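Local coordinates for transcriptional regulator, GntR family (Ralstonia eutropha, PDB 3IHU), which probably binds DNA and regulates transcription, as a GntR-family member with a winged helix-turn-helix domain and an FCD domain, at residues T20-I25 with L60-A65; P36-V41 with A77-L82. One frame throughout, in Å; residues are numbered along the deposited sequence.

How the contacts relate
Both contacts belong to the winged helix-turn-helix domain and touch each other, their centres about 12 Å apart. Contact 1 is a buried helix-helix contact, helix 17-31 against helix 53-65, made by apolar side chains and one cation-pi stack. Contact 2 is more open: it pairs strand 39-40 with strand 77-79 through backbone hydrogen bonds, and arginines lie along its outer side. Strand 39-40 is the next element after helix 17-31, and the four segments alternate along the chain, so the two contacts cross. They share one apolar core: I25 CD1 lies 4.0 Å from L40 CD1, and L60 CD2 lies 4.0 Å from A77 CB.

Contact 1: residues T20-I25 with L60-A65; sequences TVFFGI and LQRLAA
F22, L63 and R62 carry this contact, in which the first helix of the winged helix-turn-helix domain, 17-31, packs on helix 53-65. The two segments run at 46° to each other, their axes coming within 9.3 Å at the closest. F22 reaches across with CG anti to its backbone N (chi1 -179°), and its ring takes the R62 side chain over one face, while L63 meets it near CD1. The R62 guanidinium lies nearly flat over that face, the planes 21° apart, and its CZ sits 4.3 Å from the ring centroid of F22 in a cation-pi stack. A bend at chi3 folds the arginine chain back over the phenyl, while R62 CB rests 3.6 Å from F22 CD1. Outside the segments, D19 forms a salt bridge with R62 NH1 and S18 OG a hydrogen bond, fixing the guanidinium over the ring at the more open side of the interface. On the buried side the side chains that meet are apolar: the two methyl branches of L63 divide the work, CD2 packing 3.7 Å from F22 CD1. F49 of helix 42-49 and V69 of strand 69-71 continue this core around I25 and L63. The other branch, L63 CD1, meets I25 CD1 at 3.6 Å.

Contact 2: residues P36-V41 with A77-L82; sequences PGQRLV and AVIRRL
L40 and A77 form a hydrogen-bonded antiparallel pair in the small sheet of the winged helix-turn-helix domain, where strand 39-40 lies along strand 77-79, the middle strand of three. L40 N gives a nearly straight bond of 2.8 Å to A77 O, and A77 N returns a longer one to L40 O. Just beyond the R39-V78 pair, I79 N donates to Q38 O at 2.8 Å, in the carbonyl plane; the same oxygen also receives a CA-H contact from V78. The last rung is more bent: G37 N reaches I79 O at 2.9 Å from above the carbonyl plane. L40, A77 and I79 are the enclosed part of the contact. There L40 CD1 lies 3.9 Å from I79 CG1; I25 of helix 17-31 covers L40, L29 covers I79, and L60 packs on A77. The R39-V78 face is the solvent side. R39 bends at chi2 (-104°), bringing its guanidinium over V78 so that the methyl CG2 sits under one face of the flat group; R39 NH1 also makes a weak hydrogen bond to Q72. At the far end R81, extended from CG to NE, passes alongside P36, with R81 CG 3.7 Å from P36 CB. Its guanidinium then turns one face to the backbone of P36 and G37, where R81 NH1 comes 3.8 Å from G37 CA.

Contact 1: residues T20-I25 with L60-A65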
ATOM      1  N   THR A  20      -5.113   8.342  12.656  1.00 26.41           N
ATOM      2  CA  THR A  20      -3.819   8.971  12.478  1.00 26.08           C
ATOM      3  C   THR A  20      -2.702   8.024  12.911  1.00 24.97           C
ATOM      4  O   THR A  20      -1.640   8.010  12.308  1.00 24.55           O
ATOM      5  CB  THR A  20      -3.650  10.304  13.254  1.00 26.67           C
ATOM      6  OG1 THR A  20      -3.345  10.023  14.616  1.00 28.65           O
ATOM      7  CG2 THR A  20      -4.877  11.233  13.158  1.00 26.00           C
ATOM      8  N   VAL A  21      -2.946   7.214  13.934  1.00 23.81           N
ATOM      9  CA  VAL A  21      -2.000   6.141  14.308  1.00 23.34           C
ATOM     10  C   VAL A  21      -2.060   4.941  13.344  1.00 23.91           C
ATOM     11  O   VAL A  21      -1.025   4.332  12.965  1.00 22.85           O
ATOM     12  CB  VAL A  21      -2.266   5.674  15.747  1.00 23.05           C
ATOM     13  CG1 VAL A  21      -1.274   4.622  16.154  1.00 22.69           C
ATOM     14  CG2 VAL A  21      -2.244   6.878  16.711  1.00 22.01           C
ATOM     15  N   PHE A  22      -3.266   4.556  12.975  1.00 23.87           N
ATOM     16  CA  PHE A  22      -3.450   3.414  12.068  1.00 24.53           C
ATOM     17  C   PHE A  22      -2.743   3.667  10.734  1.00 24.99           C
ATOM     18  O   PHE A  22      -1.902   2.871  10.300  1.00 23.93           O
ATOM     19  CB  PHE A  22      -4.928   3.176  11.837  1.00 24.64           C
ATOM     20  CG  PHE A  22      -5.242   2.006  10.939  1.00 27.56           C
ATOM     21  CD1 PHE A  22      -5.178   0.711  11.412  1.00 30.64           C
ATOM     22  CD2 PHE A  22      -5.663   2.217   9.632  1.00 33.28           C
ATOM     23  CE1 PHE A  22      -5.512  -0.364  10.596  1.00 32.25           C
ATOM     24  CE2 PHE A  22      -5.991   1.130   8.810  1.00 34.27           C
ATOM     25  CZ  PHE A  22      -5.907  -0.148   9.304  1.00 32.79           C
ATOM     26  N   PHE A  23      -3.033   4.805  10.128  1.00 25.51           N
ATOM     27  CA  PHE A  23      -2.415   5.139   8.855  1.00 26.92           C
ATOM     28  C   PHE A  23      -0.964   5.604   8.994  1.00 26.03           C
ATOM     29  O   PHE A  23      -0.141   5.343   8.104  1.00 27.20           O
ATOM     30  CB  PHE A  23      -3.281   6.139   8.096  1.00 26.92           C
ATOM     31  CG  PHE A  23      -4.586   5.546   7.642  1.00 31.04           C
ATOM     32  CD1 PHE A  23      -4.606   4.555   6.644  1.00 35.14           C
ATOM     33  CD2 PHE A  23      -5.788   5.952   8.200  1.00 34.89           C
ATOM     34  CE1 PHE A  23      -5.816   3.988   6.214  1.00 35.36           C
ATOM     35  CE2 PHE A  23      -6.995   5.382   7.786  1.00 36.27           C
ATOM     36  CZ  PHE A  23      -7.007   4.404   6.790  1.00 36.65           C
ATOM     37  N   GLY A  24      -0.649   6.266  10.105  1.00 25.28           N
ATOM     38  CA  GLY A  24       0.711   6.669  10.398  1.00 23.87           C
ATOM     39  C   GLY A  24       1.710   5.533  10.493  1.00 23.23           C
ATOM     40  O   GLY A  24       2.859   5.666  10.021  1.00 21.44           O
ATOM     41  N   ILE A  25       1.306   4.407  11.098  1.00 22.46           N
ATOM     42  CA  ILE A  25       2.234   3.290  11.231  1.00 22.87           C
ATOM     43  C   ILE A  25       2.355   2.572   9.884  1.00 24.42           C
ATOM     44  O   ILE A  25       3.420   2.146   9.482  1.00 23.26           O
ATOM     45  CB  ILE A  25       1.834   2.348  12.360  1.00 23.30           C
ATOM     46  CG1 ILE A  25       2.142   3.014  13.718  1.00 21.05           C
ATOM     47  CG2 ILE A  25       2.560   1.019  12.227  1.00 23.14           C
ATOM     48  CD1 ILE A  25       1.453   2.325  14.891  1.00 22.67           C
ATOM     49  N   LEU A  60      -4.027   0.240  17.482  1.00 22.21           N
ATOM     50  CA  LEU A  60      -3.255  -0.995  17.600  1.00 22.14           C
ATOM     51  C   LEU A  60      -4.154  -2.220  17.372  1.00 23.79           C
ATOM     52  O   LEU A  60      -3.740  -3.150  16.658  1.00 22.39           O
ATOM     53  CB  LEU A  60      -2.516  -1.099  18.949  1.00 21.35           C
ATOM     54  CG  LEU A  60      -1.306  -0.149  19.026  1.00 21.47           C
ATOM     55  CD1 LEU A  60      -0.629  -0.133  20.389  1.00 18.01           C
ATOM     56  CD2 LEU A  60      -0.270  -0.474  17.921  1.00 21.03           C
ATOM     57  N   GLN A  61      -5.365  -2.199  17.943  1.00 23.53           N
ATOM     58  CA  GLN A  61      -6.350  -3.275  17.718  1.00 24.74           C
ATOM     59  C   GLN A  61      -6.607  -3.439  16.232  1.00 25.23           C
ATOM     60  O   GLN A  61      -6.593  -4.566  15.737  1.00 25.73           O
ATOM     61  CB  GLN A  61      -7.692  -3.023  18.480  1.00 24.11           C
ATOM     62  N   ARG A  62      -6.821  -2.325  15.526  1.00 25.76           N
ATOM     63  CA  ARG A  62      -7.117  -2.364  14.096  1.00 26.76           C
ATOM     64  C   ARG A  62      -5.914  -2.893  13.281  1.00 26.99           C
ATOM     65  O   ARG A  62      -6.078  -3.630  12.290  1.00 27.16           O
ATOM     66  CB  ARG A  62      -7.508  -0.984  13.580  1.00 27.17           C
ATOM     67  CG  ARG A  62      -8.910  -0.525  13.962  1.00 29.52           C
ATOM     68  CD  ARG A  62      -9.068   0.986  13.870  1.00 31.49           C
ATOM     69  NE  ARG A  62      -8.969   1.460  12.492  1.00 33.81           N
ATOM     70  CZ  ARG A  62      -8.929   2.746  12.134  1.00 35.21           C
ATOM     71  NH1 ARG A  62      -8.964   3.716  13.052  1.00 34.99           N
ATOM     72  NH2 ARG A  62      -8.854   3.067  10.850  1.00 35.46           N
ATOM     73  N   LEU A  63      -4.710  -2.484  13.690  1.00 26.99           N
ATOM     74  CA  LEU A  63      -3.464  -2.954  13.047  1.00 26.37           C
ATOM     75  C   LEU A  63      -3.241  -4.478  13.266  1.00 27.36           C
ATOM     76  O   LEU A  63      -2.797  -5.190  12.345  1.00 28.18           O
ATOM     77  CB  LEU A  63      -2.276  -2.154  13.585  1.00 25.70           C
ATOM     78  CG  LEU A  63      -2.115  -0.742  13.030  1.00 24.69           C
ATOM     79  CD1 LEU A  63      -1.108   0.052  13.851  1.00 19.49           C
ATOM     80  CD2 LEU A  63      -1.779  -0.772  11.493  1.00 23.01           C
ATOM     81  N   ALA A  64      -3.543  -4.973  14.473  1.00 27.66           N
ATOM     82  CA  ALA A  64      -3.554  -6.407  14.731  1.00 28.63           C
ATOM     83  C   ALA A  64      -4.606  -7.042  13.812  1.00 29.91           C
ATOM     84  O   ALA A  64      -4.316  -8.038  13.153  1.00 29.17           O
ATOM     85  CB  ALA A  64      -3.808  -6.727  16.162  1.00 28.81           C
ATOM     86  N   ALA A  65      -5.784  -6.435  13.701  1.00 30.38           N
ATOM     87  CA  ALA A  65      -6.807  -6.989  12.800  1.00 31.18           C
ATOM     88  C   ALA A  65      -6.286  -7.186  11.380  1.00 31.82           C
ATOM     89  O   ALA A  65      -6.604  -8.204  10.762  1.00 32.72           O
ATOM     90  CB  ALA A  65      -8.085  -6.140  12.799  1.00 30.50           C
TER

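Contact 2: residues P36-V41 with A77-L82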
ATOM      1  N   PRO A  36       9.718  -3.558  10.460  1.00 18.53           N
ATOM      2  CA  PRO A  36       9.344  -4.896  10.904  1.00 19.27           C
ATOM      3  C   PRO A  36      10.157  -5.302  12.127  1.00 18.24           C
ATOM      4  O   PRO A  36      11.370  -5.025  12.182  1.00 18.18           O
ATOM      5  CB  PRO A  36       9.710  -5.771   9.690  1.00 20.53           C
ATOM      6  CG  PRO A  36       9.569  -4.826   8.523  1.00 19.98           C
ATOM      7  CD  PRO A  36      10.104  -3.520   9.047  1.00 19.68           C
ATOM      8  N   GLY A  37       9.502  -5.875  13.140  1.00 17.29           N
ATOM      9  CA  GLY A  37      10.198  -6.308  14.374  1.00 16.29           C
ATOM     10  C   GLY A  37      10.237  -5.231  15.422  1.00 16.05           C
ATOM     11  O   GLY A  37      10.695  -5.422  16.540  1.00 14.38           O
ATOM     12  N   GLN A  38       9.763  -4.045  15.084  1.00 15.50           N
ATOM     13  CA  GLN A  38       9.874  -2.972  16.054  1.00 14.98           C
ATOM     14  C   GLN A  38       8.866  -3.136  17.212  1.00 15.82           C
ATOM     15  O   GLN A  38       7.690  -3.513  16.992  1.00 15.85           O
ATOM     16  CB  GLN A  38       9.629  -1.650  15.372  1.00 14.36           C
ATOM     17  CG  GLN A  38       9.938  -0.515  16.228  1.00 14.19           C
ATOM     18  CD  GLN A  38       9.839   0.809  15.460  1.00 13.30           C
ATOM     19  OE1 GLN A  38       9.618   0.817  14.248  1.00 11.24           O
ATOM     20  NE2 GLN A  38       9.947   1.915  16.172  1.00 13.53           N
ATOM     21  N   ARG A  39       9.366  -2.878  18.409  1.00 16.57           N
ATOM     22  CA  ARG A  39       8.565  -2.826  19.617  1.00 19.57           C
ATOM     23  C   ARG A  39       7.905  -1.494  19.783  1.00 19.08           C
ATOM     24  O   ARG A  39       8.599  -0.490  19.813  1.00 21.44           O
ATOM     25  CB  ARG A  39       9.460  -2.961  20.815  1.00 20.83           C
ATOM     26  CG  ARG A  39       9.820  -4.336  21.050  1.00 23.08           C
ATOM     27  CD  ARG A  39       9.060  -4.955  22.222  1.00 26.72           C
ATOM     28  NE  ARG A  39       9.465  -6.351  22.172  1.00 28.82           N
ATOM     29  CZ  ARG A  39       8.770  -7.379  22.631  1.00 31.60           C
ATOM     30  NH1 ARG A  39       7.598  -7.212  23.257  1.00 28.69           N
ATOM     31  NH2 ARG A  39       9.281  -8.590  22.445  1.00 33.03           N
ATOM     32  N   LEU A  40       6.583  -1.462  19.836  1.00 18.87           N
ATOM     33  CA  LEU A  40       5.876  -0.215  20.016  1.00 18.19           C
ATOM     34  C   LEU A  40       5.406  -0.081  21.438  1.00 18.81           C
ATOM     35  O   LEU A  40       4.834  -1.005  21.994  1.00 18.38           O
ATOM     36  CB  LEU A  40       4.705  -0.129  19.065  1.00 18.20           C
ATOM     37  CG  LEU A  40       5.036  -0.289  17.601  1.00 18.90           C
ATOM     38  CD1 LEU A  40       3.744  -0.355  16.754  1.00 19.13           C
ATOM     39  CD2 LEU A  40       5.997   0.822  17.179  1.00 17.79           C
ATOM     40  N   VAL A  41       5.670   1.076  22.032  1.00 18.80           N
ATOM     41  CA  VAL A  41       5.308   1.382  23.382  1.00 19.01           C
ATOM     42  C   VAL A  41       4.139   2.400  23.343  1.00 19.00           C
ATOM     43  O   VAL A  41       4.265   3.458  22.704  1.00 18.02           O
ATOM     44  CB  VAL A  41       6.545   1.977  24.136  1.00 19.22           C
ATOM     45  CG1 VAL A  41       6.153   2.428  25.467  1.00 18.27           C
ATOM     46  CG2 VAL A  41       7.678   0.904  24.258  1.00 19.72           C
ATOM     47  N   ALA A  77       2.981  -3.555  21.561  1.00 19.94           N
ATOM     48  CA  ALA A  77       2.795  -4.289  20.308  1.00 19.94           C
ATOM     49  C   ALA A  77       4.140  -4.479  19.625  1.00 20.42           C
ATOM     50  O   ALA A  77       5.104  -3.786  19.955  1.00 21.09           O
ATOM     51  CB  ALA A  77       1.830  -3.550  19.395  1.00 19.61           C
ATOM     52  N   VAL A  78       4.216  -5.421  18.690  1.00 20.86           N
ATOM     53  CA  VAL A  78       5.442  -5.633  17.928  1.00 20.43           C
ATOM     54  C   VAL A  78       5.013  -5.634  16.478  1.00 19.80           C
ATOM     55  O   VAL A  78       4.026  -6.230  16.124  1.00 21.04           O
ATOM     56  CB  VAL A  78       6.240  -6.937  18.395  1.00 22.23           C
ATOM     57  CG1 VAL A  78       7.458  -7.197  17.530  1.00 22.42           C
ATOM     58  CG2 VAL A  78       6.723  -6.745  19.795  1.00 22.93           C
ATOM     59  N   ILE A  79       5.699  -4.885  15.632  1.00 18.03           N
ATOM     60  CA  ILE A  79       5.393  -4.940  14.237  1.00 18.84           C
ATOM     61  C   ILE A  79       5.825  -6.348  13.729  1.00 18.69           C
ATOM     62  O   ILE A  79       6.900  -6.844  14.056  1.00 19.26           O
ATOM     63  CB  ILE A  79       6.069  -3.764  13.436  1.00 18.24           C
ATOM     64  CG1 ILE A  79       5.621  -2.420  14.022  1.00 18.98           C
ATOM     65  CG2 ILE A  79       5.756  -3.862  11.943  1.00 18.13           C
ATOM     66  CD1 ILE A  79       6.129  -1.175  13.235  1.00 17.34           C
ATOM     67  N   ARG A  80       4.964  -6.978  12.971  1.00 19.35           N
ATOM     68  CA  ARG A  80       5.243  -8.347  12.490  1.00 21.00           C
ATOM     69  C   ARG A  80       6.388  -8.364  11.458  1.00 20.97           C
ATOM     70  O   ARG A  80       6.626  -7.376  10.770  1.00 20.34           O
ATOM     71  CB  ARG A  80       3.967  -8.966  11.895  1.00 21.82           C
ATOM     72  CG  ARG A  80       2.950  -9.320  12.989  1.00 25.79           C
ATOM     73  CD  ARG A  80       1.763 -10.174  12.457  1.00 29.56           C
ATOM     74  NE  ARG A  80       2.212 -11.504  12.073  1.00 31.73           N
ATOM     75  CZ  ARG A  80       1.987 -12.069  10.893  1.00 37.15           C
ATOM     76  NH1 ARG A  80       1.259 -11.447   9.959  1.00 39.13           N
ATOM     77  NH2 ARG A  80       2.464 -13.283  10.651  1.00 36.72           N
ATOM     78  N   ARG A  81       7.107  -9.478  11.408  1.00 21.48           N
ATOM     79  CA  ARG A  81       7.938  -9.851  10.270  1.00 22.46           C
ATOM     80  C   ARG A  81       7.332 -11.090   9.711  1.00 21.27           C
ATOM     81  O   ARG A  81       6.945 -11.949  10.481  1.00 21.66           O
ATOM     82  CB  ARG A  81       9.348 -10.262  10.706  1.00 23.71           C
ATOM     83  CG  ARG A  81      10.256  -9.172  11.156  1.00 27.97           C
ATOM     84  CD  ARG A  81      11.697  -9.769  11.257  1.00 32.80           C
ATOM     85  NE  ARG A  81      12.678  -8.772  11.722  1.00 36.43           N
ATOM     86  CZ  ARG A  81      13.042  -8.584  12.991  1.00 38.29           C
ATOM     87  NH1 ARG A  81      12.536  -9.322  13.970  1.00 40.15           N
ATOM     88  NH2 ARG A  81      13.931  -7.651  13.294  1.00 38.78           N
ATOM     89  N   LEU A  82       7.329 -11.246   8.396  1.00 20.50           N
ATOM     90  CA  LEU A  82       6.731 -12.395   7.760  1.00 19.51           C
ATOM     91  C   LEU A  82       7.770 -13.413   7.357  1.00 18.49           C
ATOM     92  O   LEU A  82       8.826 -13.087   6.865  1.00 16.67           O
ATOM     93  CB  LEU A  82       5.951 -11.947   6.511  1.00 20.11           C
ATOM     94  CG  LEU A  82       4.913 -10.817   6.758  1.00 19.49           C
ATOM     95  CD1 LEU A  82       4.124 -10.485   5.492  1.00 20.61           C
ATOM     96  CD2 LEU A  82       3.949 -11.189   7.841  1.00 19.59           C
TER